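Local coordinates for fatty acid multifunctional protein (atmfp2) (Arabidopsis thaliana, PDB 2WTB) that carries out the enoyl-CoA hydratase and 3-hydroxyacyl-CoA dehydrogenase steps of peroxisomal fatty acid beta-oxidation during seed germination, at residues A[45-50]-A[99-104]; A[501-506]-A[636-641]; A[670-675]-A[713-718]. One frame throughout, in Å; residues are numbered along the deposited sequence.

From the N terminus, contact 1 comes first: it closes a loop of 48 residues and ties the end of helix 33-46 to the connection between helix 88-99 and strand 105-109 in the hydratase/isomerase domain. The chain then runs through the NAD-binding domain before contact 2 closes a longer span, of 129 residues with no strand, by pairing helices 498-514 and 624-644. Contact 3 follows, joining helix 671-678 to the tail after helix 702-710. The three are in series; none nests or crosses. Contact 1 stands about 61 Å from contact 2, centre to centre, whereas contacts 2 and 3 touch, with I671 packed on M501 and V636.

Contact 1: A[45-50]-A[99-104]; sequences EALSRN and EAARKP
K103 lies against L47, the two side chains running alongside one another with their tips pointing opposite ways, and its ammonium ends among backbone carbonyls beyond the leucine. Its CB starts 3.6 Å from CD2 of L47. CG sits beside the backbone N (chi1 -72°) and from there the chain is fully extended, which carries it along the leucine methyl instead of off it: CD is still 3.8 Å from L47 CD2. CE passes near the carbonyl oxygen of A46, and NZ then donates to A46 O at 2.8 Å, in the carbonyl plane with a C=O...N angle of 153°. R49 O is also close, 3.0 Å from K103 NZ, and V52 O takes a further hydrogen bond from the same nitrogen. The methyl of A101 meets the fork of L47 at about a right angle to the lysine's approach, with A101 CB 3.8 Å from both CD1 and CD2. The guanidinium of R49 turns elsewhere, to D51 and to E45, whose OE2 is 3.1 Å from R49 NH1. In the crotonase-type fold both segments link a helix to the next parallel strand, so the contact joins the turns of two successive beta-alpha-beta crossovers. A46 is the last residue of its helix, and a lysine charge placed there would be expected to interact favourably with the helix dipole while giving A46 O a donor.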
# COMPACT_ATOMS: atom_id res chain seq x y z
N GLU A 45 -10.25 22.22 -34.02
CA GLU A 45 -10.85 21.84 -35.29
C GLU A 45 -12.37 21.79 -35.19
O GLU A 45 -13.08 22.35 -36.03
CB GLU A 45 -10.31 20.49 -35.76
CG GLU A 45 -11.09 19.88 -36.92
CD GLU A 45 -10.51 18.57 -37.41
OE1 GLU A 45 -9.42 18.18 -36.92
OE2 GLU A 45 -11.13 17.93 -38.28
N ALA A 46 -12.87 21.11 -34.16
CA ALA A 46 -14.30 20.93 -33.98
C ALA A 46 -15.03 22.26 -33.85
O ALA A 46 -16.16 22.41 -34.31
CB ALA A 46 -14.58 20.05 -32.77
N LEU A 47 -14.38 23.24 -33.23
CA LEU A 47 -15.00 24.53 -33.00
C LEU A 47 -14.85 25.44 -34.22
O LEU A 47 -15.30 26.59 -34.21
CB LEU A 47 -14.42 25.19 -31.75
CG LEU A 47 -14.54 24.37 -30.46
CD1 LEU A 47 -13.69 24.94 -29.34
CD2 LEU A 47 -16.00 24.25 -30.03
N SER A 48 -14.22 24.92 -35.26
CA SER A 48 -14.04 25.68 -36.50
C SER A 48 -14.81 25.04 -37.65
O SER A 48 -15.13 25.70 -38.64
CB SER A 48 -12.55 25.77 -36.86
OG SER A 48 -11.82 26.41 -35.84
N ARG A 49 -15.13 23.76 -37.51
CA ARG A 49 -15.86 23.04 -38.54
C ARG A 49 -17.36 23.32 -38.46
O ARG A 49 -17.98 23.15 -37.42
CB ARG A 49 -15.60 21.53 -38.43
CG ARG A 49 -14.20 21.12 -38.86
CD ARG A 49 -13.99 19.62 -38.76
NE ARG A 49 -15.02 18.87 -39.48
CZ ARG A 49 -14.95 17.57 -39.73
NH1 ARG A 49 -13.90 16.87 -39.32
NH2 ARG A 49 -15.92 16.97 -40.40
N ASN A 50 -17.92 23.75 -39.58
CA ASN A 50 -19.35 24.07 -39.65
C ASN A 50 -20.22 22.83 -39.49
O ASN A 50 -21.36 22.92 -39.02
CB ASN A 50 -19.67 24.77 -40.97
CG ASN A 50 -19.00 26.12 -41.08
OD1 ASN A 50 -18.85 26.84 -40.09
ND2 ASN A 50 -18.59 26.48 -42.29
N GLU A 99 -14.42 23.94 -21.77
CA GLU A 99 -15.63 24.22 -20.99
C GLU A 99 -16.33 25.50 -21.42
O GLU A 99 -17.56 25.58 -21.39
CB GLU A 99 -15.31 24.26 -19.50
CG GLU A 99 -16.54 24.32 -18.60
CD GLU A 99 -16.17 24.48 -17.14
OE1 GLU A 99 -15.37 25.39 -16.83
OE2 GLU A 99 -16.68 23.71 -16.31
N ALA A 100 -15.55 26.51 -21.81
CA ALA A 100 -16.10 27.81 -22.19
C ALA A 100 -16.31 27.93 -23.70
O ALA A 100 -16.42 29.04 -24.22
CB ALA A 100 -15.21 28.93 -21.68
N ALA A 101 -16.38 26.80 -24.38
CA ALA A 101 -16.60 26.79 -25.83
C ALA A 101 -18.06 27.06 -26.16
O ALA A 101 -18.94 26.87 -25.33
CB ALA A 101 -16.15 25.47 -26.43
N ARG A 102 -18.31 27.51 -27.39
CA ARG A 102 -19.67 27.73 -27.85
C ARG A 102 -20.27 26.48 -28.48
O ARG A 102 -21.22 26.55 -29.26
CB ARG A 102 -19.74 28.92 -28.81
CG ARG A 102 -19.97 30.25 -28.10
CD ARG A 102 -19.89 31.44 -29.05
NE ARG A 102 -18.52 31.76 -29.42
CZ ARG A 102 -18.16 32.86 -30.07
NH1 ARG A 102 -19.07 33.74 -30.44
NH2 ARG A 102 -16.88 33.07 -30.36
N LYS A 103 -19.70 25.33 -28.13
CA LYS A 103 -20.25 24.03 -28.49
C LYS A 103 -20.14 23.09 -27.30
O LYS A 103 -19.06 22.96 -26.72
CB LYS A 103 -19.53 23.45 -29.71
CG LYS A 103 -19.84 24.17 -31.01
CD LYS A 103 -19.07 23.58 -32.17
CE LYS A 103 -19.41 24.30 -33.47
NZ LYS A 103 -18.57 23.83 -34.60
N PRO A 104 -21.25 22.43 -26.94
CA PRO A 104 -21.32 21.61 -25.73
C PRO A 104 -20.51 20.33 -25.85
O PRO A 104 -20.42 19.75 -26.93
CB PRO A 104 -22.82 21.27 -25.63
CG PRO A 104 -23.51 22.07 -26.70
CD PRO A 104 -22.48 22.34 -27.74

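Contact 2: A[501-506]-A[636-641]; sequences MFFPYT and VNEACR
E638 brings the largest buried surface to this contact, its side chain lying along P504 and then F503 of the facing helix. Its CB lies 4.1 Å from P504 CG, and CG is turned anti to the backbone N (chi1 -168°). A bend at chi2 then swings the carboxylate up to the phenyl ring, where CD comes within 3.9 Å of F503 CE2, the two flat groups being inclined by 52°. The carboxylate is buried but amply matched in charge. OE2 forms salt bridges with R561 and R500, while OE1 receives NH1 of R641 from one turn further on, at 2.8 Å but with a bent, weak geometry. With an alanine here, R500, R561 and R641 would probably lose the carboxylate they share, and a gap is likely to open beside the F503 ring. The setting is a nearly antiparallel helix pair in the all-helical C-terminal part of the dehydrogenase region, with axes 8.2 Å apart at closest approach and N-to-C directions 159° apart. Helix 498-514 is kinked at P504, which has no N-H to give to the preceding turn, and the proline's CD rests over one face of the F503 ring; F503 also stacks with F554. Where the two backbones come closest, A639 offers only a methyl, and M501 fills the space against it: extended beyond CG, the methionine reaches across so that its CE packs 3.4 Å from A639 CB. L654 of helix 651-662 touches both M501 and A639.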
# COMPACT_ATOMS: atom_id res chain seq x y z
N MET A 501 15.10 -7.51 10.00
CA MET A 501 15.33 -6.10 9.78
C MET A 501 15.08 -5.30 11.05
O MET A 501 15.86 -4.41 11.41
CB MET A 501 14.39 -5.61 8.68
CG MET A 501 14.96 -4.55 7.77
SD MET A 501 13.77 -4.15 6.48
CE MET A 501 14.80 -3.21 5.36
N PHE A 502 13.99 -5.62 11.74
CA PHE A 502 13.54 -4.83 12.88
C PHE A 502 13.86 -5.44 14.24
O PHE A 502 13.37 -4.97 15.27
CB PHE A 502 12.04 -4.56 12.78
CG PHE A 502 11.69 -3.44 11.84
CD1 PHE A 502 11.64 -2.13 12.28
CD2 PHE A 502 11.42 -3.70 10.50
CE1 PHE A 502 11.32 -1.10 11.42
CE2 PHE A 502 11.11 -2.67 9.64
CZ PHE A 502 11.05 -1.37 10.10
N PHE A 503 14.68 -6.49 14.26
CA PHE A 503 15.04 -7.09 15.54
C PHE A 503 15.91 -6.17 16.40
O PHE A 503 15.78 -6.17 17.63
CB PHE A 503 15.67 -8.49 15.37
CG PHE A 503 17.17 -8.49 15.24
CD1 PHE A 503 17.97 -8.24 16.35
CD2 PHE A 503 17.77 -8.78 14.03
CE1 PHE A 503 19.35 -8.25 16.23
CE2 PHE A 503 19.15 -8.79 13.91
CZ PHE A 503 19.94 -8.53 15.02
N PRO A 504 16.80 -5.37 15.77
CA PRO A 504 17.60 -4.40 16.53
C PRO A 504 16.74 -3.28 17.12
O PRO A 504 17.05 -2.75 18.18
CB PRO A 504 18.55 -3.83 15.48
CG PRO A 504 18.57 -4.83 14.38
CD PRO A 504 17.19 -5.40 14.36
N TYR A 505 15.67 -2.94 16.41
CA TYR A 505 14.70 -1.93 16.83
C TYR A 505 14.36 -2.03 18.31
O TYR A 505 14.64 -1.11 19.08
CB TYR A 505 13.44 -2.10 15.98
CG TYR A 505 12.33 -1.11 16.23
CD1 TYR A 505 12.49 0.24 15.97
CD2 TYR A 505 11.08 -1.55 16.66
CE1 TYR A 505 11.46 1.14 16.17
CE2 TYR A 505 10.04 -0.66 16.86
CZ TYR A 505 10.23 0.68 16.61
OH TYR A 505 9.19 1.55 16.81
N THR A 506 13.77 -3.15 18.70
CA THR A 506 13.36 -3.36 20.08
C THR A 506 14.53 -3.45 21.07
O THR A 506 14.43 -2.99 22.20
CB THR A 506 12.47 -4.61 20.22
OG1 THR A 506 11.12 -4.27 19.87
CG2 THR A 506 12.50 -5.14 21.64
N VAL A 636 18.79 0.39 9.84
CA VAL A 636 19.41 0.66 8.55
C VAL A 636 20.62 -0.24 8.38
O VAL A 636 20.80 -0.88 7.35
CB VAL A 636 19.88 2.12 8.44
CG1 VAL A 636 20.69 2.32 7.16
CG2 VAL A 636 18.70 3.08 8.50
N ASN A 637 21.44 -0.30 9.43
CA ASN A 637 22.63 -1.13 9.44
C ASN A 637 22.30 -2.58 9.07
O ASN A 637 23.02 -3.21 8.30
CB ASN A 637 23.29 -1.08 10.82
CG ASN A 637 24.72 -1.56 10.80
OD1 ASN A 637 25.34 -1.65 9.74
ND2 ASN A 637 25.25 -1.87 11.97
N GLU A 638 21.20 -3.08 9.62
CA GLU A 638 20.80 -4.47 9.40
C GLU A 638 20.21 -4.64 8.01
O GLU A 638 20.43 -5.66 7.35
CB GLU A 638 19.80 -4.91 10.47
CG GLU A 638 19.55 -6.40 10.51
CD GLU A 638 20.81 -7.20 10.82
OE1 GLU A 638 21.62 -6.73 11.66
OE2 GLU A 638 20.99 -8.29 10.25
N ALA A 639 19.45 -3.64 7.58
CA ALA A 639 18.88 -3.64 6.24
C ALA A 639 19.98 -3.75 5.19
O ALA A 639 19.80 -4.38 4.15
CB ALA A 639 18.05 -2.39 6.01
N CYS A 640 21.12 -3.12 5.48
CA CYS A 640 22.25 -3.15 4.56
C CYS A 640 22.90 -4.52 4.51
O CYS A 640 23.31 -4.98 3.44
CB CYS A 640 23.28 -2.08 4.95
SG CYS A 640 22.73 -0.40 4.63
N ARG A 641 23.00 -5.18 5.66
CA ARG A 641 23.48 -6.56 5.71
C ARG A 641 22.58 -7.43 4.85
O ARG A 641 23.05 -8.21 4.02
CB ARG A 641 23.47 -7.07 7.15
CG ARG A 641 24.41 -6.35 8.10
CD ARG A 641 24.52 -7.09 9.43
NE ARG A 641 25.53 -6.52 10.31
CZ ARG A 641 25.27 -5.64 11.28
NH1 ARG A 641 24.03 -5.22 11.48
NH2 ARG A 641 26.25 -5.17 12.04

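Contact 3: A[670-675]-A[713-718]; sequences GIMFWA and LLSAPV
OD1 of D655 accepts hydrogen bonds from two successive backbone N-H groups, those of M672 and F673, and so holds the first turn of the helix on which L714 and S715 pack. Here, within the helical bundle at the C-terminal end of the chain, helix 671-678, with G670 at its N-cap position, is met by the irregular chain that follows helix 702-710. A second carboxylate, that of D676, fixes the tail, taking N-H groups from L714 with one oxygen and from S715 with the other. Between the segments themselves the meeting is by packing. S715 OG lies 3.7 Å from M672 CB and equally far from M672 O, too long for a bond. The methionine is curled, with bends of like sense at all three torsions (chi2 -71°, chi3 -67°), and this brings its methyl round to the tail's backbone, CE lying 3.9 Å from L714 O. M672 also touches L654 of helix 651-662, and that same helix meets S715 through A651. One turn further along, A675 points its methyl at the leucine, its CB 4.3 Å from L714 CD1.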
# COMPACT_ATOMS: atom_id res chain seq x y z
N GLY A 670 10.65 4.67 2.97
CA GLY A 670 11.04 3.34 3.39
C GLY A 670 12.37 3.38 4.11
O GLY A 670 13.11 4.35 4.00
N ILE A 671 12.68 2.31 4.84
CA ILE A 671 13.88 2.28 5.68
C ILE A 671 15.15 2.62 4.90
O ILE A 671 16.05 3.27 5.42
CB ILE A 671 14.04 0.91 6.38
CG1 ILE A 671 14.41 1.09 7.85
CG2 ILE A 671 15.08 0.06 5.66
CD1 ILE A 671 15.84 1.50 8.08
N MET A 672 15.22 2.19 3.64
CA MET A 672 16.40 2.44 2.82
C MET A 672 16.34 3.79 2.12
O MET A 672 17.32 4.52 2.10
CB MET A 672 16.60 1.31 1.80
CG MET A 672 16.90 -0.05 2.42
SD MET A 672 18.54 -0.16 3.16
CE MET A 672 19.58 -0.03 1.71
N PHE A 673 15.18 4.11 1.56
CA PHE A 673 14.98 5.42 0.94
C PHE A 673 15.23 6.54 1.95
O PHE A 673 15.76 7.60 1.61
CB PHE A 673 13.57 5.53 0.37
CG PHE A 673 13.28 6.85 -0.31
CD1 PHE A 673 13.39 6.97 -1.68
CD2 PHE A 673 12.91 7.96 0.43
CE1 PHE A 673 13.13 8.17 -2.31
CE2 PHE A 673 12.65 9.17 -0.19
CZ PHE A 673 12.76 9.27 -1.56
N TRP A 674 14.84 6.29 3.20
CA TRP A 674 15.02 7.26 4.28
C TRP A 674 16.49 7.38 4.65
O TRP A 674 17.00 8.48 4.88
CB TRP A 674 14.18 6.86 5.49
CG TRP A 674 14.37 7.73 6.70
CD1 TRP A 674 13.92 9.01 6.86
CD2 TRP A 674 15.04 7.39 7.92
NE1 TRP A 674 14.28 9.49 8.09
CE2 TRP A 674 14.97 8.51 8.76
CE3 TRP A 674 15.71 6.25 8.37
CZ2 TRP A 674 15.53 8.52 10.04
CZ3 TRP A 674 16.26 6.26 9.64
CH2 TRP A 674 16.17 7.39 10.46
N ALA A 675 17.17 6.24 4.71
CA ALA A 675 18.60 6.21 5.03
C ALA A 675 19.40 7.08 4.08
O ALA A 675 20.26 7.85 4.51
CB ALA A 675 19.12 4.77 5.01
N LEU A 713 25.38 6.38 -2.41
CA LEU A 713 24.05 5.94 -2.02
C LEU A 713 24.03 4.47 -1.61
O LEU A 713 24.70 3.64 -2.22
CB LEU A 713 23.04 6.18 -3.16
CG LEU A 713 22.96 7.61 -3.70
CD1 LEU A 713 24.04 7.85 -4.75
CD2 LEU A 713 21.58 7.87 -4.29
N LEU A 714 23.25 4.16 -0.58
CA LEU A 714 23.17 2.80 -0.05
C LEU A 714 22.21 1.94 -0.86
O LEU A 714 22.36 0.72 -0.93
CB LEU A 714 22.75 2.82 1.42
CG LEU A 714 23.67 3.53 2.40
CD1 LEU A 714 23.08 3.50 3.81
CD2 LEU A 714 25.06 2.91 2.38
N SER A 715 21.21 2.58 -1.46
CA SER A 715 20.18 1.86 -2.20
C SER A 715 20.68 1.44 -3.57
O SER A 715 20.02 0.67 -4.27
CB SER A 715 18.91 2.72 -2.33
OG SER A 715 18.31 2.93 -1.07
N ALA A 716 21.84 1.94 -3.96
CA ALA A 716 22.45 1.58 -5.23
C ALA A 716 22.68 0.08 -5.31
O ALA A 716 23.04 -0.55 -4.31
CB ALA A 716 23.77 2.33 -5.42
N PRO A 717 22.46 -0.50 -6.49
CA PRO A 717 22.60 -1.95 -6.71
C PRO A 717 23.94 -2.47 -6.24
O PRO A 717 24.95 -1.77 -6.33
CB PRO A 717 22.49 -2.07 -8.24
CG PRO A 717 21.65 -0.92 -8.64
CD PRO A 717 22.03 0.20 -7.72
N VAL A 718 23.95 -3.70 -5.73
CA VAL A 718 25.18 -4.32 -5.25
C VAL A 718 26.07 -4.72 -6.41
O VAL A 718 25.61 -5.33 -7.38
CB VAL A 718 24.88 -5.55 -4.38
CG1 VAL A 718 26.16 -6.19 -3.90
CG2 VAL A 718 23.98 -5.17 -3.21